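Local structure of periplasmic branched-chain amino acid-binding protein (Burkholderia mallei, 3I09) at residues 7-12 with 19-24; 266-271 with 278-283. The protein probably captures branched-chain amino acids or related small carboxylates in the periplasm for an ABC transporter, and here holds acetoacetic acid between its lobes. All blocks are in the same frame, centred on the assembly; numbering follows the deposited sequence.

Contact 1: residues 7-12 with 19-24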
loop_
_atom_site.group_PDB
_atom_site.type_symbol
_atom_site.label_atom_id
_atom_site.label_comp_id
_atom_site.label_asym_id
_atom_site.label_seq_id
_atom_site.Cartn_x
_atom_site.Cartn_y
_atom_site.Cartn_z
ATOM N N ILE A 7 -10.078 -12.175 -13.633
ATOM C CA ILE A 7 -9.371 -11.252 -12.725
ATOM C C ILE A 7 -7.977 -10.983 -13.298
ATOM O O ILE A 7 -7.238 -11.926 -13.576
ATOM C CB ILE A 7 -9.261 -11.896 -11.367
ATOM C CG1 ILE A 7 -10.670 -12.131 -10.767
ATOM C CG2 ILE A 7 -8.374 -11.041 -10.411
ATOM C CD1 ILE A 7 -10.645 -12.840 -9.378
ATOM N N GLY A 8 -7.605 -9.714 -13.425
ATOM C CA GLY A 8 -6.288 -9.362 -13.927
ATOM C C GLY A 8 -5.520 -8.614 -12.853
ATOM O O GLY A 8 -6.088 -7.780 -12.159
ATOM N N PHE A 9 -4.243 -8.942 -12.706
ATOM C CA PHE A 9 -3.387 -8.363 -11.708
ATOM C C PHE A 9 -2.187 -7.750 -12.409
ATOM O O PHE A 9 -1.484 -8.440 -13.148
ATOM C CB PHE A 9 -2.936 -9.451 -10.741
ATOM C CG PHE A 9 -1.999 -8.984 -9.638
ATOM C CD1 PHE A 9 -2.294 -7.885 -8.864
ATOM C CD2 PHE A 9 -0.836 -9.701 -9.356
ATOM C CE1 PHE A 9 -1.423 -7.482 -7.796
ATOM C CE2 PHE A 9 0.020 -9.320 -8.339
ATOM C CZ PHE A 9 -0.281 -8.250 -7.540
ATOM N N ILE A 10 -1.964 -6.474 -12.148
ATOM C CA ILE A 10 -0.835 -5.742 -12.756
ATOM C C ILE A 10 -0.017 -5.064 -11.679
ATOM O O ILE A 10 -0.524 -4.236 -10.892
ATOM C CB ILE A 10 -1.280 -4.703 -13.789
ATOM C CG1 ILE A 10 -2.190 -5.320 -14.836
ATOM C CG2 ILE A 10 -0.002 -4.069 -14.434
ATOM C CD1 ILE A 10 -2.706 -4.313 -15.897
ATOM N N THR A 11 1.251 -5.432 -11.598
ATOM C CA THR A 11 2.123 -4.949 -10.548
ATOM C C THR A 11 3.562 -5.003 -10.997
ATOM O O THR A 11 3.861 -5.437 -12.118
ATOM C CB THR A 11 1.926 -5.763 -9.213
ATOM O OG1 THR A 11 2.455 -5.003 -8.110
ATOM C CG2 THR A 11 2.601 -7.156 -9.276
ATOM N N ASP A 12 4.453 -4.473 -10.180
ATOM C CA ASP A 12 5.902 -4.576 -10.462
ATOM C C ASP A 12 6.360 -5.995 -10.065
ATOM O O ASP A 12 6.381 -6.336 -8.876
ATOM C CB ASP A 12 6.680 -3.558 -9.640
ATOM C CG ASP A 12 8.194 -3.707 -9.773
ATOM O OD1 ASP A 12 8.630 -4.395 -10.703
ATOM O OD2 ASP A 12 8.938 -3.114 -8.944
ATOM N N ASP A 19 9.470 -7.638 -4.202
ATOM C CA ASP A 19 9.469 -8.492 -3.002
ATOM C C ASP A 19 8.265 -8.235 -2.152
ATOM O O ASP A 19 7.725 -9.157 -1.563
ATOM C CB ASP A 19 10.726 -8.281 -2.141
ATOM C CG ASP A 19 11.979 -8.803 -2.773
ATOM O OD1 ASP A 19 11.916 -9.755 -3.578
ATOM O OD2 ASP A 19 13.049 -8.253 -2.431
ATOM N N ILE A 20 7.831 -6.978 -2.059
ATOM C CA ILE A 20 6.728 -6.628 -1.150
ATOM C C ILE A 20 5.342 -7.005 -1.743
ATOM O O ILE A 20 4.334 -7.045 -1.039
ATOM C CB ILE A 20 6.755 -5.108 -0.770
ATOM C CG1 ILE A 20 6.662 -4.224 -2.012
ATOM C CG2 ILE A 20 8.000 -4.742 0.044
ATOM C CD1 ILE A 20 6.429 -2.762 -1.675
ATOM N N ASP A 21 5.286 -7.268 -3.045
ATOM C CA ASP A 21 4.038 -7.597 -3.727
ATOM C C ASP A 21 4.390 -8.603 -4.814
ATOM O O ASP A 21 4.614 -9.806 -4.503
ATOM C CB ASP A 21 3.329 -6.318 -4.250
ATOM C CG ASP A 21 1.933 -6.599 -4.819
ATOM O OD1 ASP A 21 1.225 -7.516 -4.277
ATOM O OD2 ASP A 21 1.509 -5.898 -5.792
ATOM N N GLY A 22 4.502 -8.164 -6.067
ATOM C CA GLY A 22 5.067 -9.020 -7.118
ATOM C C GLY A 22 4.446 -10.412 -7.237
ATOM O O GLY A 22 3.218 -10.574 -7.120
ATOM N N GLN A 23 5.291 -11.413 -7.516
ATOM C CA GLN A 23 4.861 -12.791 -7.703
ATOM C C GLN A 23 4.123 -13.335 -6.473
ATOM O O GLN A 23 3.197 -14.120 -6.594
ATOM C CB GLN A 23 6.062 -13.709 -8.064
ATOM C CG GLN A 23 5.814 -15.230 -7.792
ATOM N N GLY A 24 4.547 -12.914 -5.290
ATOM C CA GLY A 24 3.898 -13.310 -4.043
ATOM C C GLY A 24 2.455 -12.864 -3.985
ATOM O O GLY A 24 1.567 -13.584 -3.538
HETATM O O HOH W 1 5.089 -5.249 -6.843
#
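Thr11 OG1 donates a hydrogen bond to Asp21 OD2 at 2.7 Å, the one direct hydrogen bond between 7-12 and 19-24. The hydroxyl meets that oxygen on its anti side, 28° out of the carboxylate plane. Thr11 places OG1 there because it lies anti to the backbone N (chi1 -161°). Thr11 OG1 also accepts from Thr79 N, and a water donates to it, so three bonds grip the hydroxyl. The same water donates to Asp12 O at 2.6 Å and accepts from Gly22 N at 3.1 Å, so three groups from both segments fix its position.

The remaining contacts are made by carbon against oxygen or carbon. Phe9 presents the edge of its ring, with Asp21 CG and Gly22 O lying in the ring plane: CZ is 3.4 Å from Asp21 OD2 and CE2 3.6 Å from Gly22 O. The weakly positive C-H rim thus faces oxygen, and the carboxylate is turned nearly square to the ring, at 78°. Gly22, which has a positive phi, brings its CA to 3.5 Å from Asp12 O in a CA-H...O contact, while Thr11 CG2 packs on the same CA.

Strand 5-11 is an inner strand of its lobe's sheet, bonded to 43-51 and 72-77, and this contact joins its C-terminal end to the approach to helix 22-36, as in the first strand-loop-helix unit of type I binding proteins. Ile20 in the loop touches acetoacetic acid; Leu26 and Ile29 of helix 22-36 cover Phe9, and Leu279 of helix 278-297 packs on Ile20 and Asp21.

Contact 2: residues 266-271 with 278-283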
loop_
_atom_site.group_PDB
_atom_site.type_symbol
_atom_site.label_atom_id
_atom_site.label_comp_id
_atom_site.label_asym_id
_atom_site.label_seq_id
_atom_site.Cartn_x
_atom_site.Cartn_y
_atom_site.Cartn_z
ATOM N N GLN A 266 0.871 -18.917 7.601
ATOM C CA GLN A 266 1.399 -20.282 7.472
ATOM C C GLN A 266 1.124 -20.889 6.107
ATOM O O GLN A 266 2.000 -21.567 5.539
ATOM C CB GLN A 266 0.795 -21.186 8.557
ATOM C CG GLN A 266 1.388 -20.977 9.938
ATOM C CD GLN A 266 0.790 -21.936 10.943
ATOM O OE1 GLN A 266 -0.424 -22.089 11.020
ATOM N NE2 GLN A 266 1.647 -22.602 11.718
ATOM N N ARG A 267 -0.104 -20.695 5.593
ATOM C CA ARG A 267 -0.485 -21.171 4.246
ATOM C C ARG A 267 0.325 -20.477 3.164
ATOM O O ARG A 267 0.797 -21.108 2.195
ATOM C CB ARG A 267 -1.963 -20.971 4.003
ATOM C CG ARG A 267 -2.829 -21.706 5.032
ATOM C CD ARG A 267 -4.300 -21.594 4.735
ATOM N NE ARG A 267 -4.598 -22.215 3.448
ATOM C CZ ARG A 267 -5.418 -21.692 2.535
ATOM N NH1 ARG A 267 -6.041 -20.557 2.761
ATOM N NH2 ARG A 267 -5.594 -22.314 1.382
ATOM N N TYR A 268 0.514 -19.169 3.321
ATOM C CA TYR A 268 1.399 -18.426 2.403
ATOM C C TYR A 268 2.856 -18.919 2.401
ATOM O O TYR A 268 3.440 -19.179 1.350
ATOM C CB TYR A 268 1.304 -16.933 2.716
ATOM C CG TYR A 268 2.086 -16.044 1.772
ATOM C CD1 TYR A 268 3.418 -15.723 2.019
ATOM C CD2 TYR A 268 1.483 -15.534 0.624
ATOM C CE1 TYR A 268 4.128 -14.893 1.140
ATOM C CE2 TYR A 268 2.171 -14.718 -0.270
ATOM C CZ TYR A 268 3.481 -14.386 -0.004
ATOM O OH TYR A 268 4.174 -13.590 -0.882
ATOM N N PHE A 269 3.423 -19.072 3.597
ATOM C CA PHE A 269 4.786 -19.521 3.756
ATOM C C PHE A 269 4.997 -20.912 3.158
ATOM O O PHE A 269 6.047 -21.184 2.545
ATOM C CB PHE A 269 5.157 -19.511 5.251
ATOM C CG PHE A 269 6.585 -19.860 5.498
ATOM C CD1 PHE A 269 6.963 -21.152 5.632
ATOM C CD2 PHE A 269 7.551 -18.860 5.587
ATOM C CE1 PHE A 269 8.312 -21.482 5.832
ATOM C CE2 PHE A 269 8.869 -19.178 5.767
ATOM C CZ PHE A 269 9.258 -20.474 5.896
ATOM N N ALA A 270 3.999 -21.771 3.341
ATOM C CA ALA A 270 4.062 -23.142 2.829
ATOM C C ALA A 270 4.290 -23.104 1.315
ATOM O O ALA A 270 4.930 -23.999 0.787
ATOM C CB ALA A 270 2.807 -23.905 3.149
ATOM N N LYS A 271 3.778 -22.069 0.637
ATOM C CA LYS A 271 4.042 -21.860 -0.803
ATOM C C LYS A 271 5.268 -20.994 -1.139
ATOM O O LYS A 271 6.017 -21.354 -2.055
ATOM C CB LYS A 271 2.820 -21.221 -1.494
ATOM C CG LYS A 271 1.529 -22.077 -1.424
ATOM C CD LYS A 271 1.629 -23.321 -2.318
ATOM N N SER A 278 1.835 -6.983 4.239
ATOM C CA SER A 278 0.455 -6.510 4.290
ATOM C C SER A 278 -0.198 -6.402 2.864
ATOM O O SER A 278 -1.408 -6.571 2.724
ATOM C CB SER A 278 0.379 -5.166 5.023
ATOM O OG SER A 278 1.125 -4.163 4.339
ATOM N N LEU A 279 0.610 -6.166 1.827
ATOM C CA LEU A 279 0.086 -6.121 0.464
ATOM C C LEU A 279 -0.345 -7.481 -0.033
ATOM O O LEU A 279 -1.367 -7.618 -0.673
ATOM C CB LEU A 279 1.110 -5.482 -0.493
ATOM C CG LEU A 279 1.659 -4.127 -0.102
ATOM C CD1 LEU A 279 2.594 -3.642 -1.191
ATOM C CD2 LEU A 279 0.540 -3.082 0.165
ATOM N N GLN A 280 0.478 -8.500 0.219
ATOM C CA GLN A 280 0.178 -9.850 -0.193
ATOM C C GLN A 280 -1.075 -10.392 0.514
ATOM O O GLN A 280 -1.956 -10.983 -0.130
ATOM C CB GLN A 280 1.430 -10.726 -0.001
ATOM C CG GLN A 280 2.513 -10.363 -1.047
ATOM C CD GLN A 280 3.954 -10.484 -0.609
ATOM O OE1 GLN A 280 4.273 -10.703 0.574
ATOM N NE2 GLN A 280 4.863 -10.344 -1.589
ATOM N N ALA A 281 -1.187 -10.113 1.811
ATOM C CA ALA A 281 -2.436 -10.364 2.574
ATOM C C ALA A 281 -3.649 -9.654 1.998
ATOM O O ALA A 281 -4.716 -10.258 1.746
ATOM C CB ALA A 281 -2.240 -9.967 4.082
ATOM N N ALA A 282 -3.503 -8.352 1.769
ATOM C CA ALA A 282 -4.587 -7.533 1.179
ATOM C C ALA A 282 -5.001 -7.994 -0.225
ATOM O O ALA A 282 -6.192 -7.983 -0.549
ATOM C CB ALA A 282 -4.184 -6.074 1.159
ATOM N N ASP A 283 -4.032 -8.440 -1.048
ATOM C CA ASP A 283 -4.339 -9.010 -2.359
ATOM C C ASP A 283 -5.343 -10.166 -2.231
ATOM O O ASP A 283 -6.359 -10.216 -2.966
ATOM C CB ASP A 283 -3.077 -9.539 -3.070
ATOM C CG ASP A 283 -2.113 -8.450 -3.558
ATOM O OD1 ASP A 283 -2.532 -7.300 -3.805
ATOM O OD2 ASP A 283 -0.888 -8.797 -3.700
#
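Tyr268 and Gln280 carry the whole contact between 266-271 and 278-283. The phenol oxygen lies over the face of the amide, almost straight above its carbon: Tyr268 OH is 3.1 Å from Gln280 CD and 3.2 Å from Gln280 OE1. From this position above the amide plane the angles to both OE1 and NE2 are too poor for a hydrogen bond. The side chains cross at about a right angle, with ring and amide planes 29° apart, and OE1 stands obliquely to the ring. Further back, Tyr268 CE2 approaches Gln280 CB at 4.1 Å. Tyr268 spans the gap because its CG is anti to the backbone N (chi1 -176°), carrying the ring away from its own helix; the nearest CA atoms, of Tyr268 and Ala281, are 8.9 Å apart.

The two segments belong to consecutive helices, 259-272 and 278-297, joined by a short connection in this type I periplasmic binding protein fold.

Around this pair, the amide is held by other partners. Gln280 OE1 accepts from Ser277 N, just before its helix, and NE2 donates to Asp19 O and Asp21 O, so both ends are satisfied and the amide's rotation is fixed. A bend at chi2 (147°) turns it toward these groups. Pro276 of the connecting loop and Glu27 of helix 22-36 pack against Tyr268, and Arg267 NH1 forms a salt bridge with Asp35 of that same helix.

In the fold
Contact 1 precedes contact 2 along the chain, yet their centres lie only 12 Å apart, and they meet directly. Gln280 is the side chain shared by both, and Tyr268 OH packs 3.2 Å from Gly24 CA. Asp21 OD1 and Asp283 OD2 approach to 2.5 Å, a closeness that probably means one of the two is protonated. Helices 22-36 and 278-297 both pack on the side of strand 5-11 that carries Ile7 and Phe9, and helix 259-272 touches helix 22-36 farther out. A late helical pair thereby packs on the first strand-loop-helix unit, beside the loop whose Ile20 helps line the ligand pocket.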